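Local coordinates for carbohydrate binding module family 33 and 10 domain protein (Teredinibacter turnerae, PDB 6RW7), which is a copper-dependent AA10 lytic polysaccharide monooxygenase, here its catalytic domain, that probably binds and oxidatively cleaves cellulose, at residues 51-56 against 194-199; 113-118 against 182-187; 1-6 against 99-104. All coordinates share one frame; numbering follows the deposited sequence.

Contact 1. Residues 51-56 against 194-199; sequences VVAHHE and RFFSCV
The carbonyl oxygen of His55 is gripped by the side chain of Arg194: NE donates to His55 O at 3.0 Å, and a water held by Arg194 NH2 also lies within bonding reach of that oxygen. This grip lies just past the end of a short antiparallel pairing in which strand 52-54 joins strand 193-202 in one sheet of the LPMO beta-sandwich. Ala53 and Arg194 form the hydrogen-bonded pair, with Arg194 N to Ala53 O at 2.9 Å and Ala53 N returning a bond to Arg194 O; Phe196 N to Val51 O extends the ladder.

The arginine runs out extended and then bends at chi3 (-66°), which brings its guanidinium against the backbone of residues 55-56. There Glu56 O sits over the centre of one guanidinium face, 3.3 Å from Arg194 CZ; it is placed to feel the positive charge although its angle to NH2 is too poor for a hydrogen bond. NH1 and NH2 form salt bridges with Glu184 and Glu113, so the buried cation has acidic partners as well as carbonyls.

On the face of Val52 and Phe195, the two side chains lie side by side, Val52 CG2 meeting Phe195 CE2 at 3.5 Å; the phenylalanine ring also meets the His1 ring beside the copper. The other face carries Phe196, stacked on Phe70. Its ring receives neighbours at the edge: Ala53 CB lies 3.8 Å from Phe196 CE1, and the side chain of His55, crossing that of Phe196 at about a right angle, brings CE1 to 4.0 Å from Phe196 CZ.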
loop_
_atom_site.group_PDB
_atom_site.type_symbol
_atom_site.label_atom_id
_atom_site.label_comp_id
_atom_site.label_asym_id
_atom_site.label_seq_id
_atom_site.Cartn_x
_atom_site.Cartn_y
_atom_site.Cartn_z
ATOM N N VAL A 51 -1.570 8.618 -3.479
ATOM C CA VAL A 51 -2.167 8.484 -2.125
ATOM C C VAL A 51 -1.130 9.070 -1.168
ATOM O O VAL A 51 -0.115 8.401 -0.910
ATOM C CB VAL A 51 -2.556 7.044 -1.761
ATOM C CG1 VAL A 51 -3.323 7.072 -0.459
ATOM C CG2 VAL A 51 -3.391 6.374 -2.845
ATOM N N VAL A 52 -1.337 10.314 -0.728
ATOM C CA VAL A 52 -0.231 11.166 -0.218
ATOM C C VAL A 52 -0.650 12.005 0.985
ATOM O O VAL A 52 -1.818 12.447 1.067
ATOM C CB VAL A 52 0.348 12.053 -1.345
ATOM C CG1 VAL A 52 -0.656 13.069 -1.859
ATOM C CG2 VAL A 52 1.656 12.723 -0.946
ATOM N N ALA A 53 0.326 12.222 1.860
ATOM C CA ALA A 53 0.220 13.168 2.982
ATOM C C ALA A 53 1.586 13.792 3.220
ATOM O O ALA A 53 2.568 13.383 2.583
ATOM C CB ALA A 53 -0.291 12.449 4.207
ATOM N N HIS A 54 1.661 14.729 4.164
ATOM C CA HIS A 54 2.926 15.365 4.557
ATOM C C HIS A 54 3.031 15.295 6.073
ATOM O O HIS A 54 2.775 16.293 6.727
ATOM C CB HIS A 54 3.005 16.799 4.029
ATOM C CG HIS A 54 3.057 16.841 2.549
ATOM N ND1 HIS A 54 1.917 16.853 1.780
ATOM C CD2 HIS A 54 4.104 16.839 1.702
ATOM C CE1 HIS A 54 2.258 16.826 0.505
ATOM N NE2 HIS A 54 3.599 16.858 0.437
ATOM N N HIS A 55 3.388 14.124 6.577
ATOM C CA HIS A 55 3.541 13.869 8.027
ATOM C C HIS A 55 4.234 12.528 8.207
ATOM O O HIS A 55 4.678 11.939 7.196
ATOM C CB HIS A 55 2.192 13.963 8.735
ATOM C CG HIS A 55 1.155 13.021 8.241
ATOM N ND1 HIS A 55 1.383 11.647 8.053
ATOM C CD2 HIS A 55 -0.129 13.245 7.902
ATOM C CE1 HIS A 55 0.263 11.101 7.639
ATOM N NE2 HIS A 55 -0.677 12.047 7.525
ATOM N N GLU A 56 4.386 12.102 9.447
ATOM C CA GLU A 56 5.239 10.950 9.834
ATOM C C GLU A 56 4.490 9.606 9.738
ATOM O O GLU A 56 5.085 8.571 10.063
ATOM C CB GLU A 56 5.763 11.209 11.243
ATOM C CG GLU A 56 6.742 12.377 11.331
ATOM C CD GLU A 56 6.931 12.858 12.768
ATOM O OE1 GLU A 56 5.990 13.464 13.321
ATOM O OE2 GLU A 56 8.011 12.599 13.335
ATOM N N ARG A 194 4.756 11.574 2.103
ATOM C CA ARG A 194 4.601 10.133 2.421
ATOM C C ARG A 194 3.521 9.559 1.512
ATOM O O ARG A 194 2.485 10.210 1.327
ATOM C CB ARG A 194 4.219 9.978 3.891
ATOM C CG ARG A 194 4.135 8.540 4.393
ATOM C CD ARG A 194 3.924 8.528 5.911
ATOM N NE ARG A 194 5.131 9.069 6.535
ATOM C CZ ARG A 194 6.170 8.365 6.978
ATOM N NH1 ARG A 194 6.154 7.038 7.046
ATOM N NH2 ARG A 194 7.260 9.004 7.361
ATOM N N PHE A 195 3.768 8.371 0.963
ATOM C CA PHE A 195 2.824 7.685 0.057
ATOM C C PHE A 195 2.376 6.387 0.704
ATOM O O PHE A 195 3.135 5.800 1.509
ATOM C CB PHE A 195 3.468 7.456 -1.308
ATOM C CG PHE A 195 3.778 8.760 -1.981
ATOM C CD1 PHE A 195 4.998 9.373 -1.772
ATOM C CD2 PHE A 195 2.827 9.389 -2.777
ATOM C CE1 PHE A 195 5.256 10.609 -2.345
ATOM C CE2 PHE A 195 3.080 10.632 -3.329
ATOM C CZ PHE A 195 4.289 11.234 -3.101
ATOM N N PHE A 196 1.137 6.018 0.433
ATOM C CA PHE A 196 0.448 4.895 1.098
ATOM C C PHE A 196 0.007 3.863 0.071
ATOM O O PHE A 196 -0.446 4.220 -0.984
ATOM C CB PHE A 196 -0.754 5.403 1.902
ATOM C CG PHE A 196 -0.380 6.464 2.893
ATOM C CD1 PHE A 196 -0.349 7.799 2.524
ATOM C CD2 PHE A 196 0.006 6.115 4.173
ATOM C CE1 PHE A 196 0.032 8.762 3.437
ATOM C CE2 PHE A 196 0.386 7.084 5.090
ATOM C CZ PHE A 196 0.404 8.405 4.708
ATOM N N SER A 197 0.090 2.590 0.432
ATOM C CA SER A 197 -0.268 1.501 -0.500
ATOM C C SER A 197 -0.741 0.288 0.291
ATOM O O SER A 197 -0.041 -0.129 1.233
ATOM C CB SER A 197 0.896 1.210 -1.398
ATOM O OG SER A 197 0.543 0.390 -2.506
ATOM N N CYS A 198 -1.922 -0.226 -0.039
ATOM C CA CYS A 198 -2.480 -1.465 0.550
ATOM C C CYS A 198 -2.329 -2.639 -0.414
ATOM O O CYS A 198 -2.564 -2.466 -1.611
ATOM C CB CYS A 198 -3.952 -1.299 0.886
ATOM S SG CYS A 198 -4.168 -0.404 2.442
ATOM N N VAL A 199 -2.004 -3.806 0.120
ATOM C CA VAL A 199 -1.876 -5.053 -0.660
ATOM C C VAL A 199 -2.839 -6.083 -0.075
ATOM O O VAL A 199 -2.729 -6.401 1.129
ATOM C CB VAL A 199 -0.432 -5.585 -0.636
ATOM C CG1 VAL A 199 -0.298 -6.730 -1.623
ATOM C CG2 VAL A 199 0.583 -4.491 -0.938
HETATM O O HOH W 1 7.418 11.433 5.742
#

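Contact 2. Residues 113-118 against 182-187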
loop_
_atom_site.group_PDB
_atom_site.type_symbol
_atom_site.label_atom_id
_atom_site.label_comp_id
_atom_site.label_asym_id
_atom_site.label_seq_id
_atom_site.Cartn_x
_atom_site.Cartn_y
_atom_site.Cartn_z
ATOM N N GLU A 113 12.197 6.307 4.908
ATOM C CA GLU A 113 11.784 5.030 5.522
ATOM C C GLU A 113 10.669 4.355 4.737
ATOM O O GLU A 113 9.913 4.996 4.004
ATOM C CB GLU A 113 11.398 5.216 6.986
ATOM C CG GLU A 113 10.254 6.186 7.163
ATOM C CD GLU A 113 9.732 6.376 8.576
ATOM O OE1 GLU A 113 10.465 6.069 9.530
ATOM O OE2 GLU A 113 8.568 6.777 8.719
ATOM N N LEU A 114 10.628 3.052 4.915
ATOM C CA LEU A 114 9.598 2.171 4.331
ATOM C C LEU A 114 9.006 1.412 5.516
ATOM O O LEU A 114 9.764 0.748 6.243
ATOM C CB LEU A 114 10.246 1.196 3.342
ATOM C CG LEU A 114 10.828 1.725 2.026
ATOM C CD1 LEU A 114 9.787 2.395 1.178
ATOM C CD2 LEU A 114 12.075 2.578 2.209
ATOM N N VAL A 115 7.709 1.548 5.737
ATOM C CA VAL A 115 7.019 1.006 6.936
ATOM C C VAL A 115 5.893 0.102 6.462
ATOM O O VAL A 115 5.210 0.467 5.515
ATOM C CB VAL A 115 6.498 2.164 7.814
ATOM C CG1 VAL A 115 5.986 1.675 9.144
ATOM C CG2 VAL A 115 7.570 3.223 8.035
ATOM N N PHE A 116 5.694 -1.033 7.132
ATOM C CA PHE A 116 4.670 -2.017 6.732
ATOM C C PHE A 116 3.950 -2.535 7.965
ATOM O O PHE A 116 4.616 -2.974 8.921
ATOM C CB PHE A 116 5.296 -3.217 6.035
ATOM C CG PHE A 116 6.068 -2.930 4.776
ATOM C CD1 PHE A 116 7.354 -2.414 4.826
ATOM C CD2 PHE A 116 5.492 -3.155 3.541
ATOM C CE1 PHE A 116 8.063 -2.197 3.653
ATOM C CE2 PHE A 116 6.193 -2.908 2.380
ATOM C CZ PHE A 116 7.470 -2.424 2.435
ATOM N N TYR A 117 2.629 -2.551 7.873
ATOM C CA TYR A 117 1.726 -3.134 8.880
ATOM C C TYR A 117 0.943 -4.261 8.227
ATOM O O TYR A 117 0.693 -4.195 7.028
ATOM C CB TYR A 117 0.745 -2.086 9.384
ATOM C CG TYR A 117 1.324 -0.941 10.167
ATOM C CD1 TYR A 117 1.923 0.140 9.538
ATOM C CD2 TYR A 117 1.198 -0.902 11.548
ATOM C CE1 TYR A 117 2.437 1.184 10.287
ATOM C CE2 TYR A 117 1.649 0.168 12.295
ATOM C CZ TYR A 117 2.257 1.230 11.658
ATOM O OH TYR A 117 2.766 2.287 12.385
ATOM N N ILE A 118 0.517 -5.237 9.027
ATOM C CA ILE A 118 -0.360 -6.321 8.522
ATOM C C ILE A 118 -1.564 -6.421 9.442
ATOM O O ILE A 118 -1.469 -6.042 10.628
ATOM C CB ILE A 118 0.424 -7.646 8.382
ATOM C CG1 ILE A 118 -0.349 -8.670 7.548
ATOM C CG2 ILE A 118 0.867 -8.192 9.730
ATOM C CD1 ILE A 118 0.509 -9.796 7.070
ATOM N N PHE A 182 -0.665 -2.843 4.905
ATOM C CA PHE A 182 -0.746 -1.371 4.789
ATOM C C PHE A 182 0.696 -0.856 4.860
ATOM O O PHE A 182 1.406 -1.139 5.840
ATOM C CB PHE A 182 -1.676 -0.799 5.867
ATOM C CG PHE A 182 -1.453 0.670 6.097
ATOM C CD1 PHE A 182 -2.012 1.585 5.233
ATOM C CD2 PHE A 182 -0.641 1.129 7.117
ATOM C CE1 PHE A 182 -1.788 2.937 5.384
ATOM C CE2 PHE A 182 -0.414 2.487 7.273
ATOM C CZ PHE A 182 -0.978 3.376 6.397
ATOM N N ALA A 183 1.138 -0.119 3.846
ATOM C CA ALA A 183 2.548 0.274 3.714
ATOM C C ALA A 183 2.684 1.763 3.435
ATOM O O ALA A 183 1.835 2.367 2.767
ATOM C CB ALA A 183 3.200 -0.516 2.609
ATOM N N GLU A 184 3.805 2.297 3.888
ATOM C CA GLU A 184 4.146 3.712 3.716
ATOM C C GLU A 184 5.548 3.853 3.139
ATOM O O GLU A 184 6.457 3.090 3.534
ATOM C CB GLU A 184 4.126 4.443 5.059
ATOM C CG GLU A 184 2.830 4.315 5.820
ATOM C CD GLU A 184 2.826 5.023 7.164
ATOM O OE1 GLU A 184 3.932 5.422 7.637
ATOM O OE2 GLU A 184 1.723 5.171 7.722
ATOM N N TRP A 185 5.702 4.864 2.291
ATOM C CA TRP A 185 7.023 5.301 1.790
ATOM C C TRP A 185 7.176 6.752 2.226
ATOM O O TRP A 185 6.421 7.587 1.722
ATOM C CB TRP A 185 7.142 5.080 0.283
ATOM C CG TRP A 185 8.249 5.845 -0.365
ATOM C CD1 TRP A 185 9.517 6.037 0.101
ATOM C CD2 TRP A 185 8.159 6.521 -1.627
ATOM N NE1 TRP A 185 10.217 6.816 -0.773
ATOM C CE2 TRP A 185 9.410 7.135 -1.833
ATOM C CE3 TRP A 185 7.148 6.679 -2.586
ATOM C CZ2 TRP A 185 9.669 7.906 -2.960
ATOM C CZ3 TRP A 185 7.418 7.434 -3.705
ATOM C CH2 TRP A 185 8.656 8.054 -3.875
ATOM N N GLY A 186 8.086 7.016 3.155
ATOM C CA GLY A 186 8.232 8.369 3.711
ATOM C C GLY A 186 9.523 9.019 3.281
ATOM O O GLY A 186 10.613 8.410 3.423
ATOM N N ARG A 187 9.415 10.253 2.810
ATOM C CA ARG A 187 10.577 11.140 2.594
ATOM C C ARG A 187 10.919 11.814 3.923
ATOM O O ARG A 187 10.125 11.771 4.878
ATOM C CB ARG A 187 10.245 12.141 1.484
ATOM C CG ARG A 187 10.030 11.466 0.140
ATOM C CD ARG A 187 9.490 12.396 -0.915
ATOM N NE ARG A 187 10.424 13.468 -1.227
ATOM C CZ ARG A 187 10.108 14.599 -1.860
ATOM N NH1 ARG A 187 8.882 14.809 -2.308
ATOM N NH2 ARG A 187 11.019 15.520 -2.033
#
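Strands 113-118 and 182-187 run antiparallel, their axes 4.6 Å apart at closest and 169° between their directions, as neighbours in the immunoglobulin-like beta-sandwich of the LPMO domain. Three hydrogen-bonded pairs, Glu113 with Gly186, Val115 with Glu184 and Tyr117 with Phe182, each close both backbone bonds; Glu184 N to Val115 O measures 2.8 Å.

On the face carrying Tyr117 and Phe182, the two side chains lie side by side, their ring planes at an oblique 47°, the Phe182 edge presenting CD2 to Tyr117 CD1 at 3.7 Å. Glu184 shares this face, its carboxylate accepting from the backbone N of Arg58. Glu113 pairs with Lys59, and Arg194 is the cation the two acids share, which probably offsets their nearness, with Glu113 OE2 and Glu184 OE1 4.9 Å apart.

The opposite face packs against strand 165-172. Here Phe116 CD2 and CE2 close on the methyl of Ala183, CD2 to CB at 3.6 Å. Trp185 has CG anti to the backbone N (chi1 163°), lying alongside Leu114 while NE1 bonds to Thr111 and the indole approaches copper-binding His107; Leu114 CD1 meets Trp185 CD1 at 3.8 Å.

Contact 3. Residues 1-6 against 99-104. With CU1 (copper (I) ion), chain D; CU (copper (II) ion), chain C.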
loop_
_atom_site.group_PDB
_atom_site.type_symbol
_atom_site.label_atom_id
_atom_site.label_comp_id
_atom_site.label_asym_id
_atom_site.label_seq_id
_atom_site.Cartn_x
_atom_site.Cartn_y
_atom_site.Cartn_z
ATOM N N HIS A 1 6.009 10.138 -5.743
ATOM C CA HIS A 1 4.738 9.531 -6.183
ATOM C C HIS A 1 4.946 8.056 -6.442
ATOM O O HIS A 1 5.852 7.700 -7.220
ATOM C CB HIS A 1 4.207 10.217 -7.440
ATOM C CG HIS A 1 3.588 11.511 -7.086
ATOM N ND1 HIS A 1 4.317 12.525 -6.476
ATOM C CD2 HIS A 1 2.315 11.928 -7.157
ATOM C CE1 HIS A 1 3.510 13.541 -6.205
ATOM N NE2 HIS A 1 2.271 13.207 -6.630
ATOM N N GLY A 2 4.187 7.216 -5.764
ATOM C CA GLY A 2 4.438 5.781 -5.879
ATOM C C GLY A 2 3.413 4.919 -5.201
ATOM O O GLY A 2 2.490 5.403 -4.530
ATOM N N TYR A 3 3.622 3.634 -5.384
ATOM C CA TYR A 3 2.679 2.573 -4.958
ATOM C C TYR A 3 3.456 1.263 -5.003
ATOM O O TYR A 3 4.525 1.210 -5.635
ATOM C CB TYR A 3 1.445 2.537 -5.880
ATOM C CG TYR A 3 1.808 2.358 -7.329
ATOM C CD1 TYR A 3 2.238 3.428 -8.082
ATOM C CD2 TYR A 3 1.831 1.100 -7.916
ATOM C CE1 TYR A 3 2.703 3.257 -9.366
ATOM C CE2 TYR A 3 2.272 0.918 -9.220
ATOM C CZ TYR A 3 2.697 2.005 -9.950
ATOM O OH TYR A 3 3.138 1.843 -11.244
ATOM N N ILE A 4 2.945 0.225 -4.373
ATOM C CA ILE A 4 3.614 -1.083 -4.386
ATOM C C ILE A 4 3.215 -1.832 -5.662
ATOM O O ILE A 4 2.011 -2.108 -5.897
ATOM C CB ILE A 4 3.364 -1.861 -3.090
ATOM C CG1 ILE A 4 4.050 -1.140 -1.926
ATOM C CG2 ILE A 4 3.821 -3.311 -3.215
ATOM C CD1 ILE A 4 3.772 -1.759 -0.589
ATOM N N GLU A 5 4.225 -2.218 -6.419
ATOM C CA GLU A 5 4.070 -2.963 -7.686
ATOM C C GLU A 5 4.054 -4.470 -7.437
ATOM O O GLU A 5 3.294 -5.173 -8.130
ATOM C CB GLU A 5 5.204 -2.553 -8.617
ATOM C CG GLU A 5 5.275 -3.349 -9.902
ATOM C CD GLU A 5 6.281 -2.768 -10.878
ATOM O OE1 GLU A 5 6.286 -1.544 -11.071
ATOM O OE2 GLU A 5 7.052 -3.555 -11.435
ATOM N N SER A 6 4.892 -4.959 -6.535
ATOM C CA SER A 6 5.029 -6.406 -6.265
ATOM C C SER A 6 5.214 -6.616 -4.776
ATOM O O SER A 6 6.105 -6.000 -4.214
ATOM C CB SER A 6 6.195 -6.998 -7.028
ATOM O OG SER A 6 6.251 -8.378 -6.748
ATOM N N VAL A 99 8.271 -4.284 -3.635
ATOM C CA VAL A 99 8.791 -3.381 -4.689
ATOM C C VAL A 99 7.866 -2.173 -4.756
ATOM O O VAL A 99 6.673 -2.321 -5.173
ATOM C CB VAL A 99 8.874 -4.103 -6.036
ATOM C CG1 VAL A 99 9.417 -3.159 -7.092
ATOM C CG2 VAL A 99 9.713 -5.378 -5.960
ATOM N N TRP A 100 8.385 -1.021 -4.362
ATOM C CA TRP A 100 7.692 0.265 -4.607
ATOM C C TRP A 100 8.082 0.732 -6.002
ATOM O O TRP A 100 9.292 0.890 -6.267
ATOM C CB TRP A 100 8.070 1.310 -3.577
ATOM C CG TRP A 100 7.374 1.168 -2.261
ATOM C CD1 TRP A 100 7.657 0.323 -1.226
ATOM C CD2 TRP A 100 6.219 1.903 -1.865
ATOM N NE1 TRP A 100 6.771 0.514 -0.202
ATOM C CE2 TRP A 100 5.896 1.501 -0.554
ATOM C CE3 TRP A 100 5.456 2.897 -2.476
ATOM C CZ2 TRP A 100 4.820 2.051 0.141
ATOM C CZ3 TRP A 100 4.389 3.438 -1.784
ATOM C CH2 TRP A 100 4.067 3.001 -0.502
ATOM N N ASP A 101 7.099 1.032 -6.841
ATOM C CA ASP A 101 7.349 1.767 -8.093
ATOM C C ASP A 101 7.272 3.250 -7.780
ATOM O O ASP A 101 6.221 3.704 -7.299
ATOM C CB ASP A 101 6.348 1.453 -9.204
ATOM C CG ASP A 101 6.693 2.275 -10.435
ATOM O OD1 ASP A 101 6.314 3.435 -10.484
ATOM O OD2 ASP A 101 7.426 1.785 -11.268
ATOM N N ILE A 102 8.350 3.977 -8.019
ATOM C CA ILE A 102 8.380 5.448 -7.782
ATOM C C ILE A 102 8.671 6.168 -9.108
ATOM O O ILE A 102 9.024 7.337 -9.074
ATOM C CB ILE A 102 9.350 5.801 -6.623
ATOM C CG1 ILE A 102 10.833 5.624 -6.979
ATOM C CG2 ILE A 102 8.998 5.017 -5.361
ATOM C CD1 ILE A 102 11.751 6.250 -5.945
ATOM N N SER A 103 8.363 5.528 -10.235
ATOM C CA SER A 103 8.665 6.069 -11.585
ATOM C C SER A 103 7.970 7.424 -11.802
ATOM O O SER A 103 8.571 8.304 -12.443
ATOM C CB SER A 103 8.296 5.094 -12.660
ATOM O OG SER A 103 6.906 4.864 -12.660
ATOM N N TYR A 104 6.760 7.618 -11.287
ATOM C CA TYR A 104 5.993 8.873 -11.526
ATOM C C TYR A 104 6.508 10.016 -10.652
ATOM O O TYR A 104 6.057 11.144 -10.842
ATOM C CB TYR A 104 4.502 8.660 -11.286
ATOM C CG TYR A 104 3.906 7.707 -12.277
ATOM C CD1 TYR A 104 3.736 8.059 -13.610
ATOM C CD2 TYR A 104 3.557 6.424 -11.897
ATOM C CE1 TYR A 104 3.214 7.164 -14.530
ATOM C CE2 TYR A 104 3.027 5.516 -12.797
ATOM C CZ TYR A 104 2.859 5.889 -14.122
ATOM O OH TYR A 104 2.335 4.977 -14.988
HETATM CU CU CU1 D . 6.122 12.340 -5.863
HETATM CU CU CU C . 7.855 -0.512 -12.137
HETATM O O HOH W 2 5.317 5.926 -9.300
HETATM O O HOH W 3 2.296 2.512 -13.992
HETATM O O HOH W 4 9.287 0.473 -13.461
HETATM O O HOH W 5 6.558 13.553 -8.065
#
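The N-terminal histidine brace, the copper site that defines LPMOs, begins at one end of this contact. His1 holds the copper(I) ion through its amino N and through ND1 (1.9 Å), and His107 adds the third protein nitrogen. CB of His1 packs against Tyr104, while a water accepting from Tyr104 N lies within bonding reach of His1 O and Asp101 OD1.

From the brace the chain enters strand 3-6, an edge strand of the four-stranded sheet in the beta-sandwich, antiparallel to strand 96-101. Asp101 N bonds to Tyr3 O at 2.8 Å. Beyond it comes a classic beta bulge: Glu5 and Ser6 both face Val99, whose O accepts from Glu5 N at 2.7 Å and only weakly from Ser6 N.

Inward, Ile4 CG1 stands over the indole of Trp100, 3.6 Å from the centroid of the five-membered ring and 15° off its normal, a CH-pi contact; the edge of the ring meets the backbone of Gly2. With an alanine here instead of Trp100, Ile4 CG1 is likely to lose the aromatic face it covers, and a gap to open beside Gly2, Phe195 and Ser197.

On the side of the sheet that carries Tyr3 and Asp101, Asp101 CB lies over the Tyr3 ring. The carboxylate of Asp101 divides its work. OD1 takes the backbone N of Ser103, from above the carboxylate plane, in an Asx turn, and accepts from Ser103 OG through the OD1 syn lone pair at 2.7 Å. OD2 binds a copper(II) ion at 2.5 Å, distinct from the brace copper. Glu5, with CG anti to the backbone N (chi1 173°) and the chain extended beyond, delivers OE1 to the same ion at 2.2 Å, where His165 completes the protein ligands.

In the fold
Contacts 1 and 2 share one sheet of the sandwich, where strands 178-187 and 193-202 are neighbours; their centres lie 8 Å apart, and Trp185 N probably bonds to Phe195 O at 2.8 Å. Contact 3 belongs to the other sheet, its centre about 12 Å from each of them. The core between the sheets is bridged by Trp185 CZ3 on Ile102 CG2 at 3.3 Å and by Ala183 CB on Ile4 CD1 at 3.5 Å, while Ser197 OG probably bonds to Ile4 N. All three converge near the brace copper: His1 binds it, Phe195 of contact 1 has its side chain about 3 Å from the ion, and Trp185 of contact 2 about 5 Å.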